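Local coordinates for transcription factor cep-1 (Caenorhabditis elegans, PDB 1T4W), which activates transcription by binding the same DNA consensus sequence as p53, promoting apoptosis under genotoxic and other stress and supporting meiotic chromosome segregation, at residues A[54-67]-A[148-162]. Residues are numbered along the deposited sequence; the frame is centred on the assembly and turned at random.
Sequences SNLSLRIRFVKYDK and DRRKTMCLAVFLDDE
The aliphatic chain of Lys151 runs beside that of Lys64, CD to CD 3.7 Å; the ammonium groups then part, Lys151 NZ making a salt bridge, with a weak hydrogen bond, to OD2 of Asp148 and Lys64 NZ turning to the carbonyl of Asp81. Thr152 CB sits over one face of the Tyr65 ring, 3.9 Å from the centroid, a CH-pi contact. Tyr65 reaches this place because its CG lies between the backbone N and carbonyl carbon, and its hydroxyl goes on to bond the carbonyl of Lys173. Met153 points to the other face of the sheet, where SD stands 4.8 Å from the centroid of the Phe62 ring, an oblique Met-aromatic contact; its side chain lies about 7 Å from that of the zinc ligand Cys139. Back on the Tyr65 side, CB of Cys154 meets that ring in plane at the edge. Strands 57-65 and 152-160 are antiparallel neighbours in the larger sheet of the p53-like beta sandwich; five hydrogen-bonded pairs, from Tyr65–Thr152 to Ser57–Asp160, each with two backbone bonds, fix the register. Leu155 and Val157 lie alongside Ile60, facing the smaller sheet, where both touch Ile6. On the reverse face the Phe158 ring runs within 8° of parallel to the Arg59 guanidinium, with Phe158 CB over its plane. Asp160 holds that guanidinium side-on: Arg59 NE meets OD2 of Asp160 at 2.6 Å (172°), and Arg59 NH2 reaches the syn lone pair of Asp160 OD1 at 2.9 Å. The bend at chi3 of Arg59 (-66°) brings both nitrogens round to the carboxylate, and a water links Asp160 OD2 to Ser57 OG.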
loop_
_atom_site.group_PDB
_atom_site.type_symbol
_atom_site.label_atom_id
_atom_site.label_comp_id
_atom_site.label_asym_id
_atom_site.label_seq_id
_atom_site.Cartn_x
_atom_site.Cartn_y
_atom_site.Cartn_z
ATOM N N SER A 54 -10.265 -19.091 11.889
ATOM C CA SER A 54 -9.024 -18.533 12.403
ATOM C C SER A 54 -9.084 -17.066 12.789
ATOM O O SER A 54 -9.809 -16.268 12.202
ATOM C CB SER A 54 -7.920 -18.714 11.372
ATOM O OG SER A 54 -7.821 -20.065 10.982
ATOM N N ASN A 55 -8.320 -16.713 13.807
ATOM C CA ASN A 55 -8.238 -15.334 14.200
ATOM C C ASN A 55 -7.104 -14.856 13.299
ATOM O O ASN A 55 -6.032 -15.435 13.309
ATOM C CB ASN A 55 -7.840 -15.219 15.654
ATOM C CG ASN A 55 -8.353 -13.962 16.274
ATOM O OD1 ASN A 55 -8.146 -12.871 15.744
ATOM N ND2 ASN A 55 -9.047 -14.097 17.400
ATOM N N LEU A 56 -7.334 -13.817 12.516
ATOM C CA LEU A 56 -6.302 -13.342 11.602
ATOM C C LEU A 56 -5.863 -11.916 11.849
ATOM O O LEU A 56 -6.518 -11.167 12.571
ATOM C CB LEU A 56 -6.797 -13.464 10.161
ATOM C CG LEU A 56 -7.223 -14.865 9.694
ATOM C CD1 LEU A 56 -7.467 -14.889 8.203
ATOM C CD2 LEU A 56 -6.131 -15.851 10.032
ATOM N N SER A 57 -4.724 -11.563 11.264
ATOM C CA SER A 57 -4.203 -10.205 11.346
ATOM C C SER A 57 -3.754 -9.790 9.937
ATOM O O SER A 57 -3.443 -10.633 9.085
ATOM C CB SER A 57 -3.042 -10.107 12.345
ATOM O OG SER A 57 -1.995 -10.985 12.013
ATOM N N LEU A 58 -3.765 -8.492 9.674
ATOM C CA LEU A 58 -3.354 -8.000 8.370
ATOM C C LEU A 58 -2.182 -7.029 8.542
ATOM O O LEU A 58 -2.280 -6.053 9.281
ATOM C CB LEU A 58 -4.504 -7.276 7.677
ATOM C CG LEU A 58 -4.200 -6.862 6.222
ATOM C CD1 LEU A 58 -4.349 -8.066 5.281
ATOM C CD2 LEU A 58 -5.157 -5.772 5.807
ATOM N N ARG A 59 -1.074 -7.310 7.872
ATOM C CA ARG A 59 0.085 -6.434 7.947
ATOM C C ARG A 59 0.105 -5.554 6.700
ATOM O O ARG A 59 -0.171 -6.022 5.591
ATOM C CB ARG A 59 1.383 -7.251 8.051
ATOM C CG ARG A 59 1.666 -7.790 9.453
ATOM C CD ARG A 59 2.971 -8.635 9.504
ATOM N NE ARG A 59 2.884 -9.879 8.726
ATOM C CZ ARG A 59 3.550 -10.118 7.596
ATOM N NH1 ARG A 59 4.355 -9.195 7.083
ATOM N NH2 ARG A 59 3.453 -11.299 6.996
ATOM N N ILE A 60 0.432 -4.282 6.891
ATOM C CA ILE A 60 0.480 -3.311 5.800
ATOM C C ILE A 60 1.884 -2.692 5.753
ATOM O O ILE A 60 2.358 -2.153 6.747
ATOM C CB ILE A 60 -0.539 -2.178 6.025
ATOM C CG1 ILE A 60 -1.946 -2.766 6.183
ATOM C CG2 ILE A 60 -0.489 -1.195 4.843
ATOM C CD1 ILE A 60 -2.912 -1.833 6.892
ATOM N N ARG A 61 2.527 -2.779 4.597
ATOM C CA ARG A 61 3.869 -2.246 4.404
ATOM C C ARG A 61 3.932 -1.345 3.180
ATOM O O ARG A 61 3.103 -1.435 2.269
ATOM C CB ARG A 61 4.879 -3.382 4.200
ATOM C CG ARG A 61 5.150 -4.280 5.428
ATOM C CD ARG A 61 6.453 -5.092 5.169
ATOM N NE ARG A 61 7.609 -4.201 5.154
ATOM C CZ ARG A 61 8.804 -4.504 4.665
ATOM N NH1 ARG A 61 9.777 -3.602 4.718
ATOM N NH2 ARG A 61 9.028 -5.694 4.107
ATOM N N PHE A 62 4.931 -0.474 3.164
ATOM C CA PHE A 62 5.124 0.406 2.036
ATOM C C PHE A 62 6.625 0.350 1.766
ATOM O O PHE A 62 7.451 0.921 2.502
ATOM C CB PHE A 62 4.620 1.818 2.344
ATOM C CG PHE A 62 4.584 2.719 1.131
ATOM C CD1 PHE A 62 3.835 2.353 0.003
ATOM C CD2 PHE A 62 5.298 3.924 1.113
ATOM C CE1 PHE A 62 3.789 3.164 -1.130
ATOM C CE2 PHE A 62 5.268 4.759 -0.015
ATOM C CZ PHE A 62 4.510 4.383 -1.144
ATOM N N VAL A 63 6.959 -0.366 0.697
ATOM C CA VAL A 63 8.343 -0.627 0.321
ATOM C C VAL A 63 8.738 -0.167 -1.080
ATOM O O VAL A 63 7.893 0.246 -1.888
ATOM C CB VAL A 63 8.623 -2.154 0.407
ATOM C CG1 VAL A 63 8.090 -2.695 1.732
ATOM C CG2 VAL A 63 7.963 -2.902 -0.777
ATOM N N LYS A 64 10.035 -0.247 -1.360
ATOM C CA LYS A 64 10.554 0.123 -2.673
ATOM C C LYS A 64 11.299 -1.062 -3.260
ATOM O O LYS A 64 11.821 -1.899 -2.529
ATOM C CB LYS A 64 11.488 1.341 -2.582
ATOM C CG LYS A 64 12.789 1.114 -1.844
ATOM C CD LYS A 64 13.503 2.447 -1.635
ATOM C CE LYS A 64 14.801 2.293 -0.861
ATOM N NZ LYS A 64 14.596 1.672 0.473
ATOM N N TYR A 65 11.343 -1.132 -4.583
ATOM C CA TYR A 65 12.017 -2.226 -5.246
ATOM C C TYR A 65 12.423 -1.755 -6.634
ATOM O O TYR A 65 12.027 -0.676 -7.076
ATOM C CB TYR A 65 11.073 -3.434 -5.338
ATOM C CG TYR A 65 9.903 -3.286 -6.299
ATOM C CD1 TYR A 65 10.070 -3.470 -7.679
ATOM C CD2 TYR A 65 8.633 -2.944 -5.835
ATOM C CE1 TYR A 65 8.996 -3.311 -8.576
ATOM C CE2 TYR A 65 7.553 -2.781 -6.714
ATOM C CZ TYR A 65 7.738 -2.965 -8.085
ATOM O OH TYR A 65 6.670 -2.798 -8.957
ATOM N N ASP A 66 13.227 -2.550 -7.322
ATOM C CA ASP A 66 13.639 -2.188 -8.671
ATOM C C ASP A 66 13.864 -3.455 -9.471
ATOM O O ASP A 66 13.403 -4.532 -9.085
ATOM C CB ASP A 66 14.906 -1.330 -8.632
ATOM C CG ASP A 66 16.140 -2.118 -8.234
ATOM O OD1 ASP A 66 16.087 -2.868 -7.235
ATOM O OD2 ASP A 66 17.175 -1.980 -8.924
ATOM N N LYS A 67 14.572 -3.331 -10.585
ATOM C CA LYS A 67 14.846 -4.478 -11.443
ATOM C C LYS A 67 15.773 -5.481 -10.764
ATOM O O LYS A 67 15.686 -6.681 -11.013
ATOM C CB LYS A 67 15.471 -4.010 -12.760
ATOM C CG LYS A 67 14.647 -2.958 -13.508
ATOM C CD LYS A 67 14.527 -1.655 -12.718
ATOM C CE LYS A 67 13.628 -0.655 -13.418
ATOM N NZ LYS A 67 13.406 0.553 -12.572
ATOM N N ASP A 148 16.689 6.682 -5.534
ATOM C CA ASP A 148 15.481 6.177 -4.879
ATOM C C ASP A 148 14.251 6.538 -5.705
ATOM O O ASP A 148 13.267 5.795 -5.742
ATOM C CB ASP A 148 15.328 6.773 -3.478
ATOM C CG ASP A 148 16.061 5.977 -2.414
ATOM O OD1 ASP A 148 16.007 6.391 -1.236
ATOM O OD2 ASP A 148 16.682 4.940 -2.747
ATOM N N ARG A 149 14.319 7.690 -6.367
ATOM C CA ARG A 149 13.220 8.178 -7.191
ATOM C C ARG A 149 12.970 7.208 -8.352
ATOM O O ARG A 149 11.849 7.097 -8.849
ATOM C CB ARG A 149 13.558 9.574 -7.733
ATOM C CG ARG A 149 12.350 10.449 -8.055
ATOM C CD ARG A 149 12.734 11.648 -8.924
ATOM N NE ARG A 149 13.934 12.333 -8.441
ATOM C CZ ARG A 149 14.029 12.953 -7.271
ATOM N NH1 ARG A 149 12.990 12.984 -6.448
ATOM N NH2 ARG A 149 15.169 13.537 -6.922
ATOM N N ARG A 150 14.026 6.509 -8.767
ATOM C CA ARG A 150 13.954 5.549 -9.863
ATOM C C ARG A 150 13.407 4.192 -9.424
ATOM O O ARG A 150 12.976 3.384 -10.245
ATOM C CB ARG A 150 15.336 5.385 -10.494
ATOM C CG ARG A 150 15.803 6.647 -11.205
ATOM C CD ARG A 150 17.175 6.485 -11.838
ATOM N NE ARG A 150 17.533 7.642 -12.659
ATOM C CZ ARG A 150 16.901 7.992 -13.778
ATOM N NH1 ARG A 150 15.875 7.274 -14.220
ATOM N NH2 ARG A 150 17.297 9.061 -14.457
ATOM N N LYS A 151 13.436 3.931 -8.126
ATOM C CA LYS A 151 12.893 2.683 -7.625
ATOM C C LYS A 151 11.368 2.808 -7.651
ATOM O O LYS A 151 10.824 3.901 -7.776
ATOM C CB LYS A 151 13.401 2.424 -6.207
ATOM C CG LYS A 151 14.920 2.300 -6.147
ATOM C CD LYS A 151 15.420 2.004 -4.750
ATOM C CE LYS A 151 16.939 1.952 -4.718
ATOM N NZ LYS A 151 17.459 1.797 -3.327
ATOM N N THR A 152 10.679 1.686 -7.561
ATOM C CA THR A 152 9.229 1.692 -7.574
ATOM C C THR A 152 8.720 1.511 -6.140
ATOM O O THR A 152 9.205 0.639 -5.412
ATOM C CB THR A 152 8.723 0.551 -8.453
ATOM O OG1 THR A 152 9.314 0.678 -9.748
ATOM C CG2 THR A 152 7.199 0.582 -8.586
ATOM N N MET A 153 7.776 2.351 -5.720
ATOM C CA MET A 153 7.207 2.221 -4.370
ATOM C C MET A 153 6.026 1.269 -4.501
ATOM O O MET A 153 5.295 1.331 -5.486
ATOM C CB MET A 153 6.749 3.566 -3.842
ATOM C CG MET A 153 7.874 4.555 -3.716
ATOM S SD MET A 153 7.287 6.074 -2.972
ATOM C CE MET A 153 8.793 7.021 -2.922
ATOM N N CYS A 154 5.836 0.424 -3.491
ATOM C CA CYS A 154 4.813 -0.618 -3.499
ATOM C C CYS A 154 4.042 -0.756 -2.175
ATOM O O CYS A 154 4.656 -0.826 -1.101
ATOM C CB CYS A 154 5.505 -1.948 -3.817
ATOM S SG CYS A 154 4.415 -3.383 -3.837
ATOM N N LEU A 155 2.711 -0.761 -2.243
ATOM C CA LEU A 155 1.876 -0.909 -1.037
ATOM C C LEU A 155 1.489 -2.384 -0.999
ATOM O O LEU A 155 0.757 -2.866 -1.887
ATOM C CB LEU A 155 0.598 -0.053 -1.132
ATOM C CG LEU A 155 -0.347 -0.184 0.083
ATOM C CD1 LEU A 155 0.408 0.268 1.334
ATOM C CD2 LEU A 155 -1.613 0.665 -0.105
ATOM N N ALA A 156 1.979 -3.095 0.013
ATOM C CA ALA A 156 1.725 -4.533 0.150
ATOM C C ALA A 156 1.033 -4.896 1.456
ATOM O O ALA A 156 1.322 -4.301 2.501
ATOM C CB ALA A 156 3.068 -5.317 0.053
ATOM N N VAL A 157 0.129 -5.882 1.376
ATOM C CA VAL A 157 -0.604 -6.379 2.534
ATOM C C VAL A 157 -0.465 -7.900 2.630
ATOM O O VAL A 157 -0.394 -8.602 1.621
ATOM C CB VAL A 157 -2.115 -6.004 2.484
ATOM C CG1 VAL A 157 -2.278 -4.492 2.725
ATOM C CG2 VAL A 157 -2.705 -6.414 1.161
ATOM N N PHE A 158 -0.451 -8.389 3.863
ATOM C CA PHE A 158 -0.271 -9.810 4.155
ATOM C C PHE A 158 -1.312 -10.239 5.161
ATOM O O PHE A 158 -1.568 -9.528 6.151
ATOM C CB PHE A 158 1.121 -10.041 4.766
ATOM C CG PHE A 158 2.249 -9.575 3.888
ATOM C CD1 PHE A 158 2.796 -10.419 2.924
ATOM C CD2 PHE A 158 2.711 -8.265 3.967
ATOM C CE1 PHE A 158 3.796 -9.954 2.030
ATOM C CE2 PHE A 158 3.702 -7.790 3.091
ATOM C CZ PHE A 158 4.243 -8.634 2.117
ATOM N N LEU A 159 -1.933 -11.383 4.896
ATOM C CA LEU A 159 -2.901 -11.916 5.834
ATOM C C LEU A 159 -2.154 -13.024 6.570
ATOM O O LEU A 159 -1.659 -13.955 5.931
ATOM C CB LEU A 159 -4.119 -12.489 5.099
ATOM C CG LEU A 159 -5.308 -12.821 6.017
ATOM C CD1 LEU A 159 -5.858 -11.545 6.642
ATOM C CD2 LEU A 159 -6.395 -13.516 5.219
ATOM N N ASP A 160 -2.036 -12.903 7.896
ATOM C CA ASP A 160 -1.340 -13.914 8.701
ATOM C C ASP A 160 -2.298 -14.729 9.561
ATOM O O ASP A 160 -3.315 -14.204 10.034
ATOM C CB ASP A 160 -0.366 -13.286 9.685
ATOM C CG ASP A 160 0.852 -12.649 9.028
ATOM O OD1 ASP A 160 1.175 -12.919 7.849
ATOM O OD2 ASP A 160 1.488 -11.859 9.735
ATOM N N ASP A 161 -1.954 -15.996 9.799
ATOM C CA ASP A 161 -2.774 -16.835 10.670
ATOM C C ASP A 161 -2.366 -16.551 12.116
ATOM O O ASP A 161 -1.557 -15.654 12.370
ATOM C CB ASP A 161 -2.598 -18.323 10.338
ATOM C CG ASP A 161 -1.203 -18.843 10.634
ATOM O OD1 ASP A 161 -0.397 -18.160 11.300
ATOM O OD2 ASP A 161 -0.917 -19.960 10.179
ATOM N N GLU A 162 -2.908 -17.309 13.064
ATOM C CA GLU A 162 -2.600 -17.107 14.488
ATOM C C GLU A 162 -1.136 -17.338 14.845
ATOM O O GLU A 162 -0.610 -16.725 15.772
ATOM C CB GLU A 162 -3.464 -18.023 15.364
ATOM C CG GLU A 162 -4.930 -18.035 15.006
ATOM C CD GLU A 162 -5.177 -18.629 13.637
ATOM O OE1 GLU A 162 -4.837 -19.813 13.422
ATOM O OE2 GLU A 162 -5.706 -17.908 12.767
HETATM O O HOH W 1 0.510 -10.373 12.041
HETATM O O HOH W 2 -2.088 -13.207 13.380
HETATM O O HOH W 3 11.894 0.684 -10.374
#